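Local coordinates for protein mRNA nuclease HepT (PDB 6M6U) that cleaves mRNA as the toxic ribonuclease of a type VII toxin-antitoxin system, halting bacterial growth unless its partner MntA neutralises it, mostly by tri-AMPylation, at residues Gln84-Asn89 and Glu124-Val129; Gln20-Asp25 and Phe33-Ser38. One frame throughout, in Å; residues are numbered along the deposited sequence.

Interaction 1 (Gln84-Asn89 and Glu124-Val129); sequences QPLSDN and EQFIDV
Leu86, in the opening turn of helix 84-102, and Phe126, midway along helix 120-131, mark where the CA atoms of 84-89 and 124-129 come nearest, 7.4 Å apart. On the 84-89 side, Leu86 makes the contact. Its side chain is stretched to full reach: CG lies anti to the backbone N (chi1 178°), and the chi2 of 59° leaves CD2 anti to CA, so CD2 becomes the leading methyl. Leu86 CD2 settles against the backbone of the facing helix, 3.8 Å from Phe126 CA and 4.2 Å from Phe126 CB. The same methyl sits near the plane of the Phe126 ring, at its edge, so the ring face plays no part in this meeting. The ring is instead directed into the interior of the all-helical HepT-like domain, where it packs on Cys50 and Ile53 of helix 33-60. A large aromatic suits this buried place, where it can meet helix 33-60 while its edge lies near Leu86. Gln125 shields the exposed flank. The extended chain of Gln125 puts Gln125 CG 4.1 Å from Leu86 CD2 and ends with Gln125 NE2 alongside Leu86 CB, also at 4.1 Å. One methylene and the amide nitrogen thus both lie against the leucine, and a polar amide suits this exposed residue. Beside it, Asp122 is touched by both Leu86 and Asn89. Thr83 OG1 is hydrogen-bonded to Leu86 N.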
loop_
_atom_site.group_PDB
_atom_site.type_symbol
_atom_site.label_atom_id
_atom_site.label_comp_id
_atom_site.label_asym_id
_atom_site.label_seq_id
_atom_site.Cartn_x
_atom_site.Cartn_y
_atom_site.Cartn_z
ATOM N N GLN B 84 -13.305 -52.933 1.084
ATOM C CA GLN B 84 -12.760 -52.515 -0.205
ATOM C C GLN B 84 -13.703 -52.810 -1.367
ATOM O O GLN B 84 -13.803 -51.962 -2.271
ATOM C CB GLN B 84 -11.390 -53.168 -0.431
ATOM C CG GLN B 84 -10.677 -52.679 -1.679
ATOM C CD GLN B 84 -10.124 -51.279 -1.514
ATOM O OE1 GLN B 84 -9.948 -50.801 -0.393
ATOM N NE2 GLN B 84 -9.855 -50.610 -2.631
ATOM N N PRO B 85 -14.402 -53.953 -1.425
ATOM C CA PRO B 85 -15.385 -54.132 -2.510
ATOM C C PRO B 85 -16.504 -53.100 -2.499
ATOM O O PRO B 85 -16.828 -52.534 -3.553
ATOM C CB PRO B 85 -15.909 -55.563 -2.278
ATOM C CG PRO B 85 -15.445 -55.951 -0.907
ATOM C CD PRO B 85 -14.171 -55.215 -0.698
ATOM N N LEU B 86 -17.114 -52.838 -1.338
ATOM C CA LEU B 86 -18.202 -51.866 -1.289
ATOM C C LEU B 86 -17.704 -50.466 -1.628
ATOM O O LEU B 86 -18.407 -49.696 -2.295
ATOM C CB LEU B 86 -18.871 -51.881 0.085
ATOM C CG LEU B 86 -20.004 -50.869 0.284
ATOM C CD1 LEU B 86 -21.118 -51.088 -0.734
ATOM C CD2 LEU B 86 -20.552 -50.931 1.699
ATOM N N SER B 87 -16.492 -50.124 -1.182
ATOM C CA SER B 87 -15.887 -48.851 -1.559
ATOM C C SER B 87 -15.801 -48.713 -3.073
ATOM O O SER B 87 -16.147 -47.667 -3.635
ATOM C CB SER B 87 -14.498 -48.727 -0.929
ATOM O OG SER B 87 -13.761 -47.665 -1.515
ATOM N N ASP B 88 -15.348 -49.768 -3.753
ATOM C CA ASP B 88 -15.156 -49.696 -5.198
ATOM C C ASP B 88 -16.485 -49.593 -5.936
ATOM O O ASP B 88 -16.580 -48.899 -6.956
ATOM C CB ASP B 88 -14.363 -50.910 -5.678
ATOM C CG ASP B 88 -12.889 -50.812 -5.335
ATOM O OD1 ASP B 88 -12.526 -49.971 -4.483
ATOM O OD2 ASP B 88 -12.091 -51.578 -5.916
ATOM N N ASN B 89 -17.524 -50.266 -5.436
ATOM C CA ASN B 89 -18.829 -50.199 -6.087
ATOM C C ASN B 89 -19.440 -48.811 -5.948
ATOM O O ASN B 89 -19.967 -48.254 -6.919
ATOM C CB ASN B 89 -19.766 -51.261 -5.510
ATOM C CG ASN B 89 -19.511 -52.639 -6.089
ATOM O OD1 ASN B 89 -18.898 -52.778 -7.152
ATOM N ND2 ASN B 89 -19.990 -53.667 -5.397
ATOM N N GLU B 124 -27.927 -49.888 0.131
ATOM C CA GLU B 124 -28.494 -50.471 1.344
ATOM C C GLU B 124 -27.420 -51.148 2.185
ATOM O O GLU B 124 -27.461 -51.089 3.420
ATOM C CB GLU B 124 -29.604 -51.455 0.976
ATOM C CG GLU B 124 -30.553 -50.909 -0.078
ATOM C CD GLU B 124 -31.999 -51.262 0.190
ATOM O OE1 GLU B 124 -32.450 -52.327 -0.276
ATOM O OE2 GLU B 124 -32.682 -50.470 0.875
ATOM N N GLN B 125 -26.447 -51.788 1.532
ATOM C CA GLN B 125 -25.311 -52.355 2.252
ATOM C C GLN B 125 -24.500 -51.263 2.944
ATOM O O GLN B 125 -24.048 -51.440 4.081
ATOM C CB GLN B 125 -24.440 -53.151 1.280
ATOM C CG GLN B 125 -23.319 -53.953 1.918
ATOM C CD GLN B 125 -22.496 -54.709 0.889
ATOM O OE1 GLN B 125 -22.959 -54.971 -0.224
ATOM N NE2 GLN B 125 -21.266 -55.055 1.253
ATOM N N PHE B 126 -24.312 -50.125 2.272
ATOM C CA PHE B 126 -23.621 -48.994 2.885
ATOM C C PHE B 126 -24.401 -48.449 4.077
ATOM O O PHE B 126 -23.811 -48.079 5.098
ATOM C CB PHE B 126 -23.396 -47.907 1.831
ATOM C CG PHE B 126 -22.761 -46.658 2.360
ATOM C CD1 PHE B 126 -21.416 -46.632 2.687
ATOM C CD2 PHE B 126 -23.501 -45.497 2.502
ATOM C CE1 PHE B 126 -20.826 -45.473 3.162
ATOM C CE2 PHE B 126 -22.917 -44.335 2.978
ATOM C CZ PHE B 126 -21.577 -44.325 3.307
ATOM N N ILE B 127 -25.731 -48.395 3.964
ATOM C CA ILE B 127 -26.563 -47.947 5.078
ATOM C C ILE B 127 -26.372 -48.853 6.287
ATOM O O ILE B 127 -26.198 -48.385 7.419
ATOM C CB ILE B 127 -28.043 -47.896 4.653
ATOM C CG1 ILE B 127 -28.294 -46.751 3.674
ATOM C CG2 ILE B 127 -28.954 -47.795 5.871
ATOM C CD1 ILE B 127 -29.737 -46.648 3.244
ATOM N N ASP B 128 -26.398 -50.170 6.061
ATOM C CA ASP B 128 -26.367 -51.118 7.170
ATOM C C ASP B 128 -25.020 -51.102 7.886
ATOM O O ASP B 128 -24.972 -51.133 9.120
ATOM C CB ASP B 128 -26.698 -52.522 6.666
ATOM C CG ASP B 128 -28.121 -52.634 6.149
ATOM O OD1 ASP B 128 -28.387 -53.511 5.297
ATOM O OD2 ASP B 128 -28.977 -51.837 6.592
ATOM N N VAL B 129 -23.920 -51.052 7.133
ATOM C CA VAL B 129 -22.598 -50.993 7.754
ATOM C C VAL B 129 -22.446 -49.704 8.554
ATOM O O VAL B 129 -21.955 -49.709 9.688
ATOM C CB VAL B 129 -21.495 -51.126 6.690
ATOM C CG1 VAL B 129 -20.172 -50.677 7.253
ATOM C CG2 VAL B 129 -21.396 -52.563 6.199
#

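Interaction 2 (Gln20-Asp25 and Phe33-Ser38); sequences QQVYGD and FTLQDS
Val22 directs both its methyls across to helix 33-60, where Leu35 and Ser38, one turn apart, present their side chains to it. Both methyls border the serine hydroxyl, with Val22 CG2 3.6 Å and Val22 CG1 3.8 Å from Ser38 OG. Val22 CG1, anti to the backbone N (chi1 168°), also reaches Leu35 CB, at 4.2 Å. Leu35 offers its CB and backbone here, with Leu35 O lying 4.0 Å from Val22 CG1, while its side chain also packs on Gln28 of the connecting loop. The two segments form the turn end of an antiparallel helical hairpin, in which helix 3-23 stops at Gly24, whose positive phi of 62° carries the chain out of the helix. A short branched residue and a small serine suit the close spacing, with CA atoms of Val22 and Leu35 6.4 Å apart. Ser38 OG finds its polar partner elsewhere, in a hydrogen bond to Asp37 OD2 of the second subunit, whose Thr34 also packs on Val22. On the far side of helix 33-60, Gln36 OE1 is hydrogen-bonded to the hydroxyl of Tyr104, the tyrosine that MntA tri-AMPylates, unmodified here.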
loop_
_atom_site.group_PDB
_atom_site.type_symbol
_atom_site.label_atom_id
_atom_site.label_comp_id
_atom_site.label_asym_id
_atom_site.label_seq_id
_atom_site.Cartn_x
_atom_site.Cartn_y
_atom_site.Cartn_z
ATOM N N GLN B 20 -37.240 -47.548 -7.725
ATOM C CA GLN B 20 -37.986 -48.781 -7.964
ATOM C C GLN B 20 -39.402 -48.487 -8.445
ATOM O O GLN B 20 -39.918 -49.173 -9.337
ATOM C CB GLN B 20 -38.009 -49.631 -6.696
ATOM C CG GLN B 20 -36.659 -50.252 -6.367
ATOM C CD GLN B 20 -36.538 -50.677 -4.917
ATOM O OE1 GLN B 20 -37.354 -50.302 -4.074
ATOM N NE2 GLN B 20 -35.508 -51.461 -4.618
ATOM N N GLN B 21 -40.037 -47.460 -7.882
ATOM C CA GLN B 21 -41.410 -47.137 -8.261
ATOM C C GLN B 21 -41.482 -46.563 -9.672
ATOM O O GLN B 21 -42.381 -46.912 -10.444
ATOM C CB GLN B 21 -42.008 -46.163 -7.247
ATOM C CG GLN B 21 -43.379 -45.626 -7.605
ATOM C CD GLN B 21 -44.083 -45.026 -6.403
ATOM O OE1 GLN B 21 -44.863 -44.080 -6.530
ATOM N NE2 GLN B 21 -43.808 -45.585 -5.225
ATOM N N VAL B 22 -40.545 -45.682 -10.027
ATOM C CA VAL B 22 -40.587 -45.036 -11.335
ATOM C C VAL B 22 -40.146 -45.997 -12.432
ATOM O O VAL B 22 -40.675 -45.968 -13.549
ATOM C CB VAL B 22 -39.732 -43.753 -11.316
ATOM C CG1 VAL B 22 -39.505 -43.228 -12.728
ATOM C CG2 VAL B 22 -40.407 -42.690 -10.468
ATOM N N TYR B 23 -39.182 -46.871 -12.134
ATOM C CA TYR B 23 -38.705 -47.819 -13.135
ATOM C C TYR B 23 -39.688 -48.967 -13.339
ATOM O O TYR B 23 -39.727 -49.554 -14.428
ATOM C CB TYR B 23 -37.318 -48.346 -12.745
ATOM C CG TYR B 23 -36.769 -49.426 -13.656
ATOM C CD1 TYR B 23 -36.061 -49.101 -14.808
ATOM C CD2 TYR B 23 -36.951 -50.771 -13.355
ATOM C CE1 TYR B 23 -35.560 -50.090 -15.641
ATOM C CE2 TYR B 23 -36.457 -51.762 -14.178
ATOM C CZ TYR B 23 -35.763 -51.417 -15.318
ATOM O OH TYR B 23 -35.274 -52.411 -16.135
ATOM N N GLY B 24 -40.477 -49.294 -12.316
ATOM C CA GLY B 24 -41.569 -50.243 -12.477
ATOM C C GLY B 24 -41.090 -51.622 -12.882
ATOM O O GLY B 24 -40.189 -52.205 -12.268
ATOM N N ASP B 25 -41.706 -52.159 -13.935
ATOM C CA ASP B 25 -41.310 -53.463 -14.450
ATOM C C ASP B 25 -40.132 -53.373 -15.410
ATOM O O ASP B 25 -39.436 -54.375 -15.614
ATOM C CB ASP B 25 -42.504 -54.138 -15.134
ATOM C CG ASP B 25 -43.056 -53.325 -16.293
ATOM O OD1 ASP B 25 -42.305 -53.050 -17.247
ATOM O OD2 ASP B 25 -44.249 -52.960 -16.249
ATOM N N PHE B 33 -37.715 -40.777 -21.985
ATOM C CA PHE B 33 -36.721 -39.863 -21.429
ATOM C C PHE B 33 -37.091 -39.432 -20.014
ATOM O O PHE B 33 -36.211 -39.251 -19.163
ATOM C CB PHE B 33 -36.567 -38.634 -22.329
ATOM C CG PHE B 33 -35.824 -38.899 -23.608
ATOM C CD1 PHE B 33 -34.869 -39.899 -23.680
ATOM C CD2 PHE B 33 -36.084 -38.147 -24.745
ATOM C CE1 PHE B 33 -34.184 -40.140 -24.859
ATOM C CE2 PHE B 33 -35.404 -38.385 -25.927
ATOM C CZ PHE B 33 -34.453 -39.383 -25.984
ATOM N N THR B 34 -38.389 -39.265 -19.741
ATOM C CA THR B 34 -38.810 -38.743 -18.444
ATOM C C THR B 34 -38.547 -39.745 -17.324
ATOM O O THR B 34 -38.110 -39.360 -16.230
ATOM C CB THR B 34 -40.287 -38.348 -18.494
ATOM O OG1 THR B 34 -40.432 -37.167 -19.294
ATOM C CG2 THR B 34 -40.828 -38.075 -17.103
ATOM N N LEU B 35 -38.800 -41.035 -17.573
ATOM C CA LEU B 35 -38.481 -42.042 -16.562
ATOM C C LEU B 35 -36.981 -42.177 -16.363
ATOM O O LEU B 35 -36.535 -42.477 -15.252
ATOM C CB LEU B 35 -39.062 -43.407 -16.932
ATOM C CG LEU B 35 -40.472 -43.493 -17.520
ATOM C CD1 LEU B 35 -40.744 -44.926 -17.974
ATOM C CD2 LEU B 35 -41.526 -43.031 -16.523
ATOM N N GLN B 36 -36.195 -41.987 -17.423
ATOM C CA GLN B 36 -34.743 -41.985 -17.278
ATOM C C GLN B 36 -34.287 -40.794 -16.444
ATOM O O GLN B 36 -33.493 -40.946 -15.510
ATOM C CB GLN B 36 -34.079 -41.982 -18.657
ATOM C CG GLN B 36 -34.384 -43.237 -19.468
ATOM C CD GLN B 36 -34.172 -43.048 -20.955
ATOM O OE1 GLN B 36 -33.317 -42.275 -21.379
ATOM N NE2 GLN B 36 -34.956 -43.758 -21.758
ATOM N N ASP B 37 -34.803 -39.603 -16.761
ATOM C CA ASP B 37 -34.511 -38.409 -15.974
ATOM C C ASP B 37 -34.779 -38.638 -14.490
ATOM O O ASP B 37 -33.961 -38.280 -13.635
ATOM C CB ASP B 37 -35.344 -37.234 -16.487
ATOM C CG ASP B 37 -34.930 -36.777 -17.877
ATOM O OD1 ASP B 37 -33.837 -37.168 -18.341
ATOM O OD2 ASP B 37 -35.697 -36.009 -18.499
ATOM N N SER B 38 -35.920 -39.251 -14.167
ATOM C CA SER B 38 -36.297 -39.417 -12.765
ATOM C C SER B 38 -35.434 -40.465 -12.073
ATOM O O SER B 38 -35.079 -40.306 -10.899
ATOM C CB SER B 38 -37.776 -39.784 -12.657
ATOM O OG SER B 38 -38.143 -39.964 -11.302
#

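In the fold
Both interactions are small contacts between helices, made chiefly by one aliphatic side chain reaching across, yet their settings differ. Interaction 1 is buried and joins helices 84-102 and 120-131, separated along the chain by helix 109-118, within the bundle of a single subunit. Interaction 2, partly buried, pairs the consecutive helices 3-23 and 33-60 near their connecting loop, on the other side of the chain's centre about 24 Å away between centres. Both contacts border the same pair of helices: 3-23 and 33-60 carry interaction 2, and residues of 124-129 pack on both. No other chain touches 84-89 or 124-129, whereas 33-38 carries polar groups, including Asp37, that bond to a second copy of the toxin.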